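Local coordinates for protein COG0546: Predicted phosphatases (Streptococcus pneumoniae, PDB 2AH5) that is of unknown function but probably acts as a phosphatase or related hydrolase of the haloacid dehalogenase-like family, at residues T27-E32 and S65-I70; Y100-T105 and H124-I129; I180-G185 and Y197-P202. All blocks are in the same frame, centred on the assembly; numbering follows the deposited sequence.

Contact 1: residues T27-E32 and S65-I70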
ATOM      1  N   THR A  27      15.046  11.579   2.519  1.00 12.46           N
ATOM      2  CA  THR A  27      16.063  12.482   3.113  1.00 13.20           C
ATOM      3  C   THR A  27      17.436  12.246   2.462  1.00 12.70           C
ATOM      4  O   THR A  27      18.231  13.188   2.323  1.00 12.60           O
ATOM      5  CB  THR A  27      16.132  12.376   4.658  1.00 13.02           C
ATOM      6  OG1 THR A  27      16.477  11.045   5.028  1.00 11.61           O
ATOM      7  CG2 THR A  27      14.757  12.752   5.321  1.00 14.62           C
ATOM      8  N   TYR A  28      17.720  10.996   2.093  1.00 12.13           N
ATOM      9  CA  TYR A  28      18.937  10.710   1.296  1.00 12.45           C
ATOM     10  C   TYR A  28      18.915  11.505   0.002  1.00 11.90           C
ATOM     11  O   TYR A  28      19.944  12.063  -0.428  1.00 12.18           O
ATOM     12  CB  TYR A  28      19.094   9.193   0.986  1.00 12.61           C
ATOM     13  CG  TYR A  28      20.321   8.919   0.132  1.00 12.59           C
ATOM     14  CD1 TYR A  28      21.600   9.009   0.686  1.00 15.50           C
ATOM     15  CD2 TYR A  28      20.204   8.663  -1.249  1.00 13.38           C
ATOM     16  CE1 TYR A  28      22.746   8.780  -0.095  1.00 14.55           C
ATOM     17  CE2 TYR A  28      21.343   8.433  -2.041  1.00 14.78           C
ATOM     18  CZ  TYR A  28      22.604   8.510  -1.452  1.00 15.56           C
ATOM     19  OH  TYR A  28      23.741   8.326  -2.210  1.00 14.75           O
ATOM     20  N   THR A  29      17.746  11.542  -0.644  1.00 11.79           N
ATOM     21  CA  THR A  29      17.601  12.265  -1.912  1.00 12.39           C
ATOM     22  C   THR A  29      17.850  13.755  -1.751  1.00 12.20           C
ATOM     23  O   THR A  29      18.624  14.329  -2.498  1.00 12.75           O
ATOM     24  CB  THR A  29      16.241  11.980  -2.586  1.00 12.97           C
ATOM     25  OG1 THR A  29      16.105  10.562  -2.740  1.00 12.12           O
ATOM     26  CG2 THR A  29      16.168  12.646  -4.001  1.00 13.22           C
ATOM     27  N   PHE A  30      17.197  14.375  -0.773  1.00 12.46           N
ATOM     28  CA  PHE A  30      17.415  15.796  -0.498  1.00 13.20           C
ATOM     29  C   PHE A  30      18.865  16.112  -0.101  1.00 13.75           C
ATOM     30  O   PHE A  30      19.403  17.147  -0.540  1.00 13.88           O
ATOM     31  CB  PHE A  30      16.410  16.307   0.530  1.00 13.15           C
ATOM     32  CG  PHE A  30      14.961  16.121   0.098  1.00 13.22           C
ATOM     33  CD1 PHE A  30      14.512  16.618  -1.125  1.00 16.36           C
ATOM     34  CD2 PHE A  30      14.060  15.466   0.921  1.00 14.93           C
ATOM     35  CE1 PHE A  30      13.159  16.452  -1.531  1.00 18.19           C
ATOM     36  CE2 PHE A  30      12.727  15.284   0.530  1.00 14.46           C
ATOM     37  CZ  PHE A  30      12.281  15.778  -0.707  1.00 14.83           C
ATOM     38  N   LYS A  31      19.488  15.247   0.701  1.00 13.06           N
ATOM     39  CA  LYS A  31      20.936  15.379   1.005  1.00 13.57           C
ATOM     40  C   LYS A  31      21.770  15.396  -0.302  1.00 13.84           C
ATOM     41  O   LYS A  31      22.630  16.249  -0.497  1.00 12.80           O
ATOM     42  CB  LYS A  31      21.415  14.261   1.941  1.00 12.95           C
ATOM     43  CG  LYS A  31      22.967  14.117   1.991  1.00 13.54           C
ATOM     44  CD  LYS A  31      23.431  12.982   2.855  1.00 15.32           C
ATOM     45  CE  LYS A  31      24.948  12.885   2.808  1.00 17.65           C
ATOM     46  NZ  LYS A  31      25.503  11.990   3.873  1.00 21.78           N
ATOM     47  N   GLU A  32      21.492  14.465  -1.214  1.00 14.04           N
ATOM     48  CA  GLU A  32      22.278  14.385  -2.450  1.00 14.76           C
ATOM     49  C   GLU A  32      22.046  15.570  -3.362  1.00 15.35           C
ATOM     50  O   GLU A  32      22.989  16.047  -4.044  1.00 14.61           O
ATOM     51  CB  GLU A  32      22.013  13.060  -3.186  1.00 14.43           C
ATOM     52  CG  GLU A  32      22.575  11.816  -2.457  1.00 15.48           C
ATOM     53  CD  GLU A  32      24.070  11.942  -2.156  1.00 17.58           C
ATOM     54  OE1 GLU A  32      24.844  12.141  -3.105  1.00 19.50           O
ATOM     55  OE2 GLU A  32      24.457  11.878  -0.973  1.00 17.93           O
ATOM     56  N   SER A  65      13.166  13.576 -12.293  1.00 20.01           N
ATOM     57  CA  SER A  65      13.697  12.305 -12.794  1.00 19.82           C
ATOM     58  C   SER A  65      14.961  11.897 -12.038  1.00 18.47           C
ATOM     59  O   SER A  65      15.110  10.739 -11.638  1.00 18.46           O
ATOM     60  CB  SER A  65      13.975  12.394 -14.303  1.00 20.88           C
ATOM     61  OG  SER A  65      14.421  11.145 -14.798  1.00 25.34           O
ATOM     62  N   GLU A  66      15.867  12.856 -11.838  1.00 17.34           N
ATOM     63  CA  GLU A  66      17.090  12.604 -11.049  1.00 17.32           C
ATOM     64  C   GLU A  66      16.735  12.215  -9.609  1.00 15.85           C
ATOM     65  O   GLU A  66      17.297  11.264  -9.049  1.00 14.97           O
ATOM     66  CB  GLU A  66      17.983  13.847 -11.036  1.00 16.64           C
ATOM     67  CG  GLU A  66      19.268  13.718 -10.207  1.00 18.94           C
ATOM     68  CD  GLU A  66      20.015  15.045 -10.060  1.00 19.13           C
ATOM     69  OE1 GLU A  66      19.518  16.079 -10.533  1.00 25.68           O
ATOM     70  OE2 GLU A  66      21.097  15.064  -9.441  1.00 25.36           O
ATOM     71  N   ALA A  67      15.825  12.982  -9.012  1.00 15.40           N
ATOM     72  CA  ALA A  67      15.334  12.684  -7.650  1.00 15.62           C
ATOM     73  C   ALA A  67      14.772  11.264  -7.544  1.00 15.80           C
ATOM     74  O   ALA A  67      15.122  10.536  -6.625  1.00 15.07           O
ATOM     75  CB  ALA A  67      14.303  13.705  -7.201  1.00 15.50           C
ATOM     76  N   VAL A  68      13.899  10.870  -8.480  1.00 15.81           N
ATOM     77  CA  VAL A  68      13.337   9.513  -8.484  1.00 16.61           C
ATOM     78  C   VAL A  68      14.421   8.443  -8.591  1.00 15.55           C
ATOM     79  O   VAL A  68      14.398   7.447  -7.869  1.00 15.53           O
ATOM     80  CB  VAL A  68      12.265   9.348  -9.600  1.00 16.61           C
ATOM     81  CG1 VAL A  68      11.807   7.881  -9.728  1.00 19.48           C
ATOM     82  CG2 VAL A  68      11.089  10.248  -9.284  1.00 18.52           C
ATOM     83  N   GLN A  69      15.380   8.656  -9.485  1.00 15.34           N
ATOM     84  CA  GLN A  69      16.508   7.741  -9.599  1.00 15.59           C
ATOM     85  C   GLN A  69      17.277   7.581  -8.299  1.00 15.11           C
ATOM     86  O   GLN A  69      17.548   6.452  -7.881  1.00 15.19           O
ATOM     87  CB  GLN A  69      17.443   8.156 -10.735  1.00 15.54           C
ATOM     88  CG  GLN A  69      18.650   7.225 -10.900  1.00 16.15           C
ATOM     89  CD  GLN A  69      19.588   7.696 -12.012  1.00 18.11           C
ATOM     90  OE1 GLN A  69      19.136   8.018 -13.095  1.00 24.68           O
ATOM     91  NE2 GLN A  69      20.891   7.724 -11.742  1.00 16.49           N
ATOM     92  N   ILE A  70      17.618   8.694  -7.656  1.00 14.93           N
ATOM     93  CA  ILE A  70      18.409   8.669  -6.427  1.00 15.26           C
ATOM     94  C   ILE A  70      17.597   7.967  -5.310  1.00 15.14           C
ATOM     95  O   ILE A  70      18.097   7.088  -4.614  1.00 15.79           O
ATOM     96  CB  ILE A  70      18.871  10.100  -6.013  1.00 15.57           C
ATOM     97  CG1 ILE A  70      19.903  10.660  -7.011  1.00 14.53           C
ATOM     98  CG2 ILE A  70      19.469  10.108  -4.594  1.00 14.43           C
ATOM     99  CD1 ILE A  70      20.057  12.195  -6.938  1.00 15.91           C
TER
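A67 is the first residue of 65-70 to meet helix 27-32. T29 lays its methyl CG2 against it, 3.9 Å from A67 CB. The same CG2 comes closer still to the backbone, 3.5 Å from A67 O. T29 can do this because its methyl stands anti to the backbone N while its hydroxyl lies beside that N (chi1 -55°). The hydroxyl then turns back along its own helix and bonds to A25 O. No hydrogen bond crosses between the two segments, and the contact is van der Waals packing, mostly between carbons.

The two segments belong to helices 19-33 and 64-79. Both probably belong to the helical cap, as in other HAD-like hydrolases. The segment axes run more antiparallel than parallel, at 128°, and approach to 9.3 Å. F55 of helix 51-56 touches both T29 and A67, so a third helix closes one side.

I70 comes one turn after A67 and carries most of the rest. Its side chain also touches L33. Its branch methyl CG2 does the touching across the segments. It lies 3.6 Å from Y28 CE2, approaching the ring obliquely, and 3.9 Å from T29 OG1. E32 CG also reaches this methyl, at 4.1 Å. A chi1 of -69° sets E32 CG above one face of the Y28 ring, near the rim, and the bend at chi2 carries the carboxylate off from the methyl.

Contact 2: residues Y100-T105 and H124-I129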
ATOM      1  N   TYR A 100     -10.197 -17.369   3.809  1.00 16.09           N
ATOM      2  CA  TYR A 100     -10.225 -16.694   2.505  1.00 15.75           C
ATOM      3  C   TYR A 100      -8.876 -16.756   1.811  1.00 14.73           C
ATOM      4  O   TYR A 100      -7.849 -16.711   2.471  1.00 14.57           O
ATOM      5  CB  TYR A 100     -10.513 -15.191   2.687  1.00 15.84           C
ATOM      6  CG  TYR A 100     -11.850 -14.846   3.290  1.00 16.25           C
ATOM      7  CD1 TYR A 100     -12.962 -14.680   2.482  1.00 18.66           C
ATOM      8  CD2 TYR A 100     -11.989 -14.676   4.671  1.00 17.95           C
ATOM      9  CE1 TYR A 100     -14.218 -14.348   3.025  1.00 19.74           C
ATOM     10  CE2 TYR A 100     -13.215 -14.346   5.229  1.00 18.69           C
ATOM     11  CZ  TYR A 100     -14.336 -14.190   4.384  1.00 18.07           C
ATOM     12  OH  TYR A 100     -15.577 -13.868   4.906  1.00 20.59           O
ATOM     13  N   PRO A 101      -8.884 -16.792   0.463  1.00 14.35           N
ATOM     14  CA  PRO A 101      -7.668 -16.561  -0.295  1.00 13.65           C
ATOM     15  C   PRO A 101      -7.373 -15.059  -0.143  1.00 12.78           C
ATOM     16  O   PRO A 101      -8.311 -14.263  -0.219  1.00 14.07           O
ATOM     17  CB  PRO A 101      -8.076 -16.908  -1.736  1.00 13.78           C
ATOM     18  CG  PRO A 101      -9.544 -16.612  -1.802  1.00 15.37           C
ATOM     19  CD  PRO A 101     -10.068 -16.974  -0.407  1.00 14.54           C
ATOM     20  N   LEU A 102      -6.118 -14.714   0.123  1.00 11.96           N
ATOM     21  CA  LEU A 102      -5.650 -13.340   0.283  1.00 12.05           C
ATOM     22  C   LEU A 102      -4.696 -12.945  -0.833  1.00 12.42           C
ATOM     23  O   LEU A 102      -3.884 -13.794  -1.295  1.00 12.26           O
ATOM     24  CB  LEU A 102      -4.875 -13.203   1.587  1.00 11.70           C
ATOM     25  CG  LEU A 102      -5.492 -13.778   2.857  1.00 12.79           C
ATOM     26  CD1 LEU A 102      -4.584 -13.521   4.035  1.00 12.14           C
ATOM     27  CD2 LEU A 102      -6.905 -13.225   3.088  1.00 12.30           C
ATOM     28  N   TYR A 103      -4.766 -11.673  -1.235  1.00 12.05           N
ATOM     29  CA  TYR A 103      -3.911 -11.137  -2.310  1.00 12.07           C
ATOM     30  C   TYR A 103      -3.348  -9.799  -1.889  1.00 13.10           C
ATOM     31  O   TYR A 103      -4.022  -9.006  -1.189  1.00 13.91           O
ATOM     32  CB  TYR A 103      -4.725 -10.951  -3.605  1.00 13.38           C
ATOM     33  CG  TYR A 103      -5.358 -12.243  -4.029  1.00 13.31           C
ATOM     34  CD1 TYR A 103      -4.622 -13.175  -4.760  1.00 13.04           C
ATOM     35  CD2 TYR A 103      -6.652 -12.576  -3.613  1.00 13.93           C
ATOM     36  CE1 TYR A 103      -5.175 -14.393  -5.125  1.00 14.53           C
ATOM     37  CE2 TYR A 103      -7.236 -13.800  -3.998  1.00 13.55           C
ATOM     38  CZ  TYR A 103      -6.477 -14.694  -4.744  1.00 15.11           C
ATOM     39  OH  TYR A 103      -7.011 -15.898  -5.123  1.00 14.98           O
ATOM     40  N   ILE A 104      -2.109  -9.534  -2.291  1.00 11.78           N
ATOM     41  CA  ILE A 104      -1.646  -8.162  -2.215  1.00 12.17           C
ATOM     42  C   ILE A 104      -1.922  -7.439  -3.542  1.00 12.28           C
ATOM     43  O   ILE A 104      -1.632  -7.972  -4.636  1.00 11.91           O
ATOM     44  CB  ILE A 104      -0.155  -8.101  -1.836  1.00 12.10           C
ATOM     45  CG1 ILE A 104      -0.003  -8.490  -0.365  1.00 14.43           C
ATOM     46  CG2 ILE A 104       0.407  -6.719  -2.067  1.00 11.98           C
ATOM     47  CD1 ILE A 104       1.398  -8.940  -0.001  1.00 14.19           C
ATOM     48  N   THR A 105      -2.435  -6.210  -3.414  1.00 12.12           N
ATOM     49  CA  THR A 105      -2.662  -5.270  -4.547  1.00 13.05           C
ATOM     50  C   THR A 105      -2.031  -3.908  -4.214  1.00 13.91           C
ATOM     51  O   THR A 105      -2.580  -3.138  -3.427  1.00 13.13           O
ATOM     52  CB  THR A 105      -4.155  -5.081  -4.855  1.00 13.69           C
ATOM     53  OG1 THR A 105      -4.855  -4.714  -3.651  1.00 14.44           O
ATOM     54  CG2 THR A 105      -4.737  -6.318  -5.413  1.00 11.69           C
ATOM     55  N   HIS A 124       3.968 -16.026   2.429  1.00 14.43           N
ATOM     56  CA  HIS A 124       3.279 -17.302   2.398  1.00 14.38           C
ATOM     57  C   HIS A 124       1.756 -17.270   2.687  1.00 13.80           C
ATOM     58  O   HIS A 124       1.038 -18.267   2.436  1.00 15.99           O
ATOM     59  CB  HIS A 124       3.998 -18.294   3.305  1.00 14.70           C
ATOM     60  CG  HIS A 124       3.807 -18.033   4.767  1.00 13.06           C
ATOM     61  ND1 HIS A 124       4.573 -17.121   5.456  1.00 13.86           N
ATOM     62  CD2 HIS A 124       2.961 -18.576   5.676  1.00 14.70           C
ATOM     63  CE1 HIS A 124       4.202 -17.102   6.722  1.00 16.04           C
ATOM     64  NE2 HIS A 124       3.216 -17.963   6.882  1.00 15.30           N
ATOM     65  N   PHE A 125       1.257 -16.151   3.199  1.00 12.25           N
ATOM     66  CA  PHE A 125      -0.170 -16.009   3.482  1.00 12.33           C
ATOM     67  C   PHE A 125      -0.989 -15.670   2.235  1.00 12.09           C
ATOM     68  O   PHE A 125      -2.215 -15.648   2.301  1.00 14.50           O
ATOM     69  CB  PHE A 125      -0.411 -14.898   4.494  1.00 11.76           C
ATOM     70  CG  PHE A 125       0.052 -15.229   5.877  1.00 12.60           C
ATOM     71  CD1 PHE A 125      -0.614 -16.190   6.640  1.00 14.58           C
ATOM     72  CD2 PHE A 125       1.155 -14.599   6.407  1.00 14.19           C
ATOM     73  CE1 PHE A 125      -0.193 -16.488   7.930  1.00 15.26           C
ATOM     74  CE2 PHE A 125       1.590 -14.894   7.681  1.00 14.44           C
ATOM     75  CZ  PHE A 125       0.920 -15.822   8.451  1.00 11.78           C
ATOM     76  N   PHE A 126      -0.307 -15.333   1.142  1.00 12.26           N
ATOM     77  CA  PHE A 126      -0.987 -14.842  -0.060  1.00 11.85           C
ATOM     78  C   PHE A 126      -1.053 -15.815  -1.232  1.00 13.34           C
ATOM     79  O   PHE A 126      -0.092 -16.531  -1.513  1.00 14.92           O
ATOM     80  CB  PHE A 126      -0.376 -13.478  -0.481  1.00 11.91           C
ATOM     81  CG  PHE A 126      -0.458 -12.454   0.610  1.00 11.41           C
ATOM     82  CD1 PHE A 126      -1.640 -11.757   0.809  1.00 11.12           C
ATOM     83  CD2 PHE A 126       0.607 -12.259   1.489  1.00 13.65           C
ATOM     84  CE1 PHE A 126      -1.773 -10.853   1.864  1.00  9.34           C
ATOM     85  CE2 PHE A 126       0.509 -11.338   2.520  1.00 11.10           C
ATOM     86  CZ  PHE A 126      -0.703 -10.636   2.717  1.00 11.85           C
ATOM     87  N   ASP A 127      -2.179 -15.799  -1.947  1.00 14.50           N
ATOM     88  CA  ASP A 127      -2.309 -16.596  -3.174  1.00 16.67           C
ATOM     89  C   ASP A 127      -1.854 -15.849  -4.422  1.00 16.29           C
ATOM     90  O   ASP A 127      -1.801 -16.438  -5.504  1.00 17.17           O
ATOM     91  CB  ASP A 127      -3.735 -17.061  -3.371  1.00 17.29           C
ATOM     92  CG  ASP A 127      -4.137 -18.158  -2.390  1.00 21.89           C
ATOM     93  OD1 ASP A 127      -3.344 -18.530  -1.490  1.00 24.25           O
ATOM     94  OD2 ASP A 127      -5.272 -18.644  -2.541  1.00 27.94           O
ATOM     95  N   GLY A 128      -1.520 -14.566  -4.260  1.00 14.65           N
ATOM     96  CA  GLY A 128      -1.015 -13.746  -5.355  1.00 13.27           C
ATOM     97  C   GLY A 128      -0.532 -12.427  -4.809  1.00 13.00           C
ATOM     98  O   GLY A 128      -1.064 -11.935  -3.829  1.00 12.00           O
ATOM     99  N   ILE A 129       0.493 -11.876  -5.439  1.00 13.17           N
ATOM    100  CA  ILE A 129       0.993 -10.571  -5.099  1.00 12.90           C
ATOM    101  C   ILE A 129       1.122  -9.802  -6.413  1.00 13.08           C
ATOM    102  O   ILE A 129       1.872 -10.209  -7.322  1.00 11.67           O
ATOM    103  CB  ILE A 129       2.359 -10.641  -4.369  1.00 13.46           C
ATOM    104  CG1 ILE A 129       2.240 -11.421  -3.050  1.00 14.08           C
ATOM    105  CG2 ILE A 129       2.950  -9.189  -4.173  1.00 14.16           C
ATOM    106  CD1 ILE A 129       3.526 -11.476  -2.247  1.00 13.99           C
TER
HETATM  107  O   HOH W   1      -4.204 -16.857   0.739  1.00 13.35           O
HETATM  108  O   HOH W   2      -5.984 -18.444  -5.367  1.00 45.41           O
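L102 O takes the backbone N-H of D127, with D127 N 2.7 Å from L102 O. A second bond follows at I104, where I104 N is 3.0 Å from G128 O. I104 and I129 form a parallel bridge.

F126 packs on strand 102-106. I104 CD1 sits over one face of its ring, 3.7 Å from the F126 ring centroid, a CH-pi contact. I104 CG1 stands anti to the carbonyl carbon (chi1 -72°), and an extended chi2 (160°) carries CD1 over the ring. F125 CB is on the opposite face. Y103 N lies at the ring edge, in its plane, and L102 CB is 3.6 Å from F126 CD1. I104 and I129 run alongside each other on one face of the sheet, with their CD1 atoms 4.0 Å apart.

The Y103 ring passes beside D127, its CE1 3.5 Å from D127 CB. The ring and carboxylate are nearly perpendicular, at 84°. One water joins Y103 OH to D127 OD2. Another accepts from L102 N at 2.9 Å and lies within bonding distance of F125 O, one of several acceptors competing for its protons.

Further out, the Y103 ring meets that of H150. The segments belong to the beta-alpha-beta unit 102-106, 110-119, 128-132. Helix 110-119 packs on I129, helix 89-97 on L102 and F125, and strand 6-9 bonds to the other edge of strand 102-106.

Contact 3: residues I180-G185 and Y197-P202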
ATOM      1  N   ILE A 180      -8.426   1.482   6.884  1.00 12.27           N
ATOM      2  CA  ILE A 180      -7.685   1.273   8.130  1.00 12.38           C
ATOM      3  C   ILE A 180      -6.942   2.545   8.499  1.00 13.04           C
ATOM      4  O   ILE A 180      -6.487   3.286   7.615  1.00 12.62           O
ATOM      5  CB  ILE A 180      -6.758   0.027   8.083  1.00 11.63           C
ATOM      6  CG1 ILE A 180      -5.515   0.248   7.176  1.00 13.93           C
ATOM      7  CG2 ILE A 180      -7.616  -1.242   7.759  1.00 11.87           C
ATOM      8  CD1 ILE A 180      -4.297   0.878   7.920  1.00 16.41           C
ATOM      9  N   THR A 181      -6.843   2.817   9.800  1.00 14.10           N
ATOM     10  CA  THR A 181      -6.355   4.121  10.247  1.00 16.51           C
ATOM     11  C   THR A 181      -5.074   4.043  11.080  1.00 17.02           C
ATOM     12  O   THR A 181      -4.641   5.066  11.630  1.00 18.02           O
ATOM     13  CB  THR A 181      -7.441   4.878  11.055  1.00 15.44           C
ATOM     14  OG1 THR A 181      -7.734   4.132  12.237  1.00 16.24           O
ATOM     15  CG2 THR A 181      -8.734   5.029  10.248  1.00 17.74           C
ATOM     16  N   TRP A 182      -4.498   2.840  11.202  1.00 17.03           N
ATOM     17  CA  TRP A 182      -3.219   2.642  11.916  1.00 18.13           C
ATOM     18  C   TRP A 182      -2.025   2.968  11.012  1.00 19.11           C
ATOM     19  O   TRP A 182      -0.859   2.874  11.440  1.00 19.69           O
ATOM     20  CB  TRP A 182      -3.095   1.210  12.475  1.00 17.79           C
ATOM     21  CG  TRP A 182      -2.983   0.125  11.438  1.00 16.16           C
ATOM     22  CD1 TRP A 182      -1.893  -0.157  10.647  1.00 15.79           C
ATOM     23  CD2 TRP A 182      -3.982  -0.845  11.103  1.00 15.80           C
ATOM     24  NE1 TRP A 182      -2.164  -1.240   9.837  1.00 15.88           N
ATOM     25  CE2 TRP A 182      -3.442  -1.673  10.085  1.00 15.40           C
ATOM     26  CE3 TRP A 182      -5.288  -1.087  11.550  1.00 16.03           C
ATOM     27  CZ2 TRP A 182      -4.165  -2.718   9.499  1.00 16.48           C
ATOM     28  CZ3 TRP A 182      -6.010  -2.132  10.964  1.00 15.63           C
ATOM     29  CH2 TRP A 182      -5.447  -2.938   9.957  1.00 16.77           C
ATOM     30  N   GLY A 183      -2.317   3.335   9.766  1.00 19.19           N
ATOM     31  CA  GLY A 183      -1.286   3.492   8.735  1.00 21.28           C
ATOM     32  C   GLY A 183      -1.011   4.924   8.334  1.00 22.69           C
ATOM     33  O   GLY A 183      -1.051   5.838   9.173  1.00 21.99           O
ATOM     34  N   PHE A 184      -0.752   5.121   7.048  1.00 23.90           N
ATOM     35  CA  PHE A 184      -0.175   6.386   6.591  1.00 25.30           C
ATOM     36  C   PHE A 184      -1.208   7.433   6.188  1.00 26.48           C
ATOM     37  O   PHE A 184      -0.976   8.624   6.396  1.00 27.17           O
ATOM     38  CB  PHE A 184       0.898   6.154   5.505  1.00 25.50           C
ATOM     39  CG  PHE A 184       1.990   5.190   5.926  1.00 24.02           C
ATOM     40  CD1 PHE A 184       2.372   5.083   7.267  1.00 24.53           C
ATOM     41  CD2 PHE A 184       2.649   4.416   4.979  1.00 25.30           C
ATOM     42  CE1 PHE A 184       3.375   4.196   7.660  1.00 24.56           C
ATOM     43  CE2 PHE A 184       3.664   3.535   5.359  1.00 23.89           C
ATOM     44  CZ  PHE A 184       4.012   3.412   6.704  1.00 22.25           C
ATOM     45  N   GLY A 185      -2.354   6.992   5.666  1.00 26.47           N
ATOM     46  CA  GLY A 185      -3.415   7.910   5.294  1.00 27.66           C
ATOM     47  C   GLY A 185      -4.179   8.392   6.514  1.00 28.21           C
ATOM     48  O   GLY A 185      -4.233   7.698   7.543  1.00 27.91           O
ATOM     49  N   TYR A 197     -16.458  -0.539   5.827  1.00 14.00           N
ATOM     50  CA  TYR A 197     -16.104  -0.866   7.204  1.00 13.81           C
ATOM     51  C   TYR A 197     -14.817  -0.107   7.500  1.00 14.28           C
ATOM     52  O   TYR A 197     -14.067   0.255   6.578  1.00 13.32           O
ATOM     53  CB  TYR A 197     -15.887  -2.366   7.340  1.00 15.18           C
ATOM     54  CG  TYR A 197     -15.711  -2.849   8.764  1.00 15.06           C
ATOM     55  CD1 TYR A 197     -16.826  -3.193   9.564  1.00 19.55           C
ATOM     56  CD2 TYR A 197     -14.437  -2.998   9.301  1.00 18.93           C
ATOM     57  CE1 TYR A 197     -16.655  -3.661  10.875  1.00 18.05           C
ATOM     58  CE2 TYR A 197     -14.253  -3.458  10.605  1.00 20.40           C
ATOM     59  CZ  TYR A 197     -15.355  -3.782  11.372  1.00 17.54           C
ATOM     60  OH  TYR A 197     -15.117  -4.215  12.655  1.00 22.78           O
ATOM     61  N   ILE A 198     -14.563   0.155   8.783  1.00 13.56           N
ATOM     62  CA  ILE A 198     -13.357   0.900   9.163  1.00 14.33           C
ATOM     63  C   ILE A 198     -12.728   0.267  10.400  1.00 13.99           C
ATOM     64  O   ILE A 198     -13.441  -0.266  11.243  1.00 14.06           O
ATOM     65  CB  ILE A 198     -13.634   2.430   9.368  1.00 13.89           C
ATOM     66  CG1 ILE A 198     -12.328   3.211   9.598  1.00 16.59           C
ATOM     67  CG2 ILE A 198     -14.619   2.660  10.473  1.00 16.66           C
ATOM     68  CD1 ILE A 198     -12.391   4.698   9.110  1.00 16.11           C
ATOM     69  N   ALA A 199     -11.402   0.305  10.497  1.00 13.57           N
ATOM     70  CA  ALA A 199     -10.699  -0.289  11.636  1.00 14.64           C
ATOM     71  C   ALA A 199      -9.514   0.546  12.040  1.00 14.30           C
ATOM     72  O   ALA A 199      -8.686   0.898  11.204  1.00 14.61           O
ATOM     73  CB  ALA A 199     -10.213  -1.710  11.320  1.00 14.00           C
ATOM     74  N   HIS A 200      -9.382   0.795  13.336  1.00 15.43           N
ATOM     75  CA  HIS A 200      -8.167   1.453  13.824  1.00 16.52           C
ATOM     76  C   HIS A 200      -7.108   0.475  14.367  1.00 16.52           C
ATOM     77  O   HIS A 200      -5.981   0.880  14.670  1.00 15.58           O
ATOM     78  CB  HIS A 200      -8.479   2.593  14.829  1.00 17.39           C
ATOM     79  CG  HIS A 200      -8.940   2.133  16.177  1.00 20.18           C
ATOM     80  ND1 HIS A 200     -10.204   1.632  16.404  1.00 23.19           N
ATOM     81  CD2 HIS A 200      -8.321   2.146  17.380  1.00 22.44           C
ATOM     82  CE1 HIS A 200     -10.335   1.331  17.686  1.00 23.72           C
ATOM     83  NE2 HIS A 200      -9.201   1.621  18.298  1.00 24.57           N
ATOM     84  N   LYS A 201      -7.492  -0.797  14.489  1.00 16.50           N
ATOM     85  CA  LYS A 201      -6.624  -1.855  14.963  1.00 17.22           C
ATOM     86  C   LYS A 201      -6.827  -3.102  14.106  1.00 15.97           C
ATOM     87  O   LYS A 201      -7.968  -3.418  13.747  1.00 15.52           O
ATOM     88  CB  LYS A 201      -6.963  -2.243  16.408  1.00 17.94           C
ATOM     89  CG  LYS A 201      -6.528  -1.260  17.480  1.00 22.18           C
ATOM     90  CD  LYS A 201      -7.083  -1.774  18.802  1.00 27.82           C
ATOM     91  CE  LYS A 201      -6.122  -1.546  19.971  1.00 32.98           C
ATOM     92  NZ  LYS A 201      -6.697  -2.098  21.244  1.00 34.21           N
ATOM     93  N   PRO A 202      -5.743  -3.832  13.808  1.00 16.24           N
ATOM     94  CA  PRO A 202      -5.876  -5.006  12.936  1.00 16.24           C
ATOM     95  C   PRO A 202      -6.981  -5.982  13.310  1.00 16.74           C
ATOM     96  O   PRO A 202      -7.710  -6.397  12.420  1.00 16.39           O
ATOM     97  CB  PRO A 202      -4.492  -5.660  13.019  1.00 16.48           C
ATOM     98  CG  PRO A 202      -3.581  -4.448  13.179  1.00 15.96           C
ATOM     99  CD  PRO A 202      -4.332  -3.617  14.188  1.00 16.23           C
TER
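W182 lies between I180 and P202 where the loop after strand 176-180 leaves the parallel sheet of this Rossmann-like HAD core. Strand 197-199 is the outermost strand on this side. The indole is covered on both faces. I180 CD1 sits over the centre of one face. On the opposite face P202 CG makes a CH-pi contact. It lies over the six-membered ring, 3.9 Å from its centroid and almost on its normal, away from the middle of the whole indole. A chi1 of 67° places CG over the W182 backbone, which sets the indole between these two. H200 C lies at the ring edge, in its plane. The indole NE1 is bonded to T14 O, which fixes the ring at its other end. T14 belongs to a sequence consistent with the HAD catalytic motif.

T181 turns toward strand 197-199. Its CG2 meets I198 CD1 at 3.8 Å, the two side chains crossing at about a right angle. Its OG1 comes from the other branch and lies 3.1 Å from H200 CB, a close contact rather than a hydrogen bond. H200 N bonds to E204 OE1.

I180 and A199 form a parallel bridge. I180 CG2 and A199 CB lie 4.4 Å apart on the same face of the sheet. T181 N donates to A199 O at 3.0 Å, and I180 CA adds a CA-H...O contact to A199 O at 3.3 Å.

In the fold
Contacts 2 and 3 both reach the six-stranded parallel sheet, one at each outermost strand: 128-132 for contact 2 and 197-199 for contact 3. Contact 1 lies apart from the sheet, between two helices, its centre 22 Å from that of the chain, against 14 and 12 Å for contacts 2 and 3. Contact 2 is the most buried (five of nine touching residues), ahead of contact 3 (three of eight) and contact 1 (two of five). The chemistry follows the place in the fold. Contact 1 has no hydrogen bond between its segments and relies on methyl packing. Contact 2 joins strands with backbone bonds, waters and a phenylalanine. Contact 3 has one backbone bond and a tryptophan sandwiched between an isoleucine and a proline.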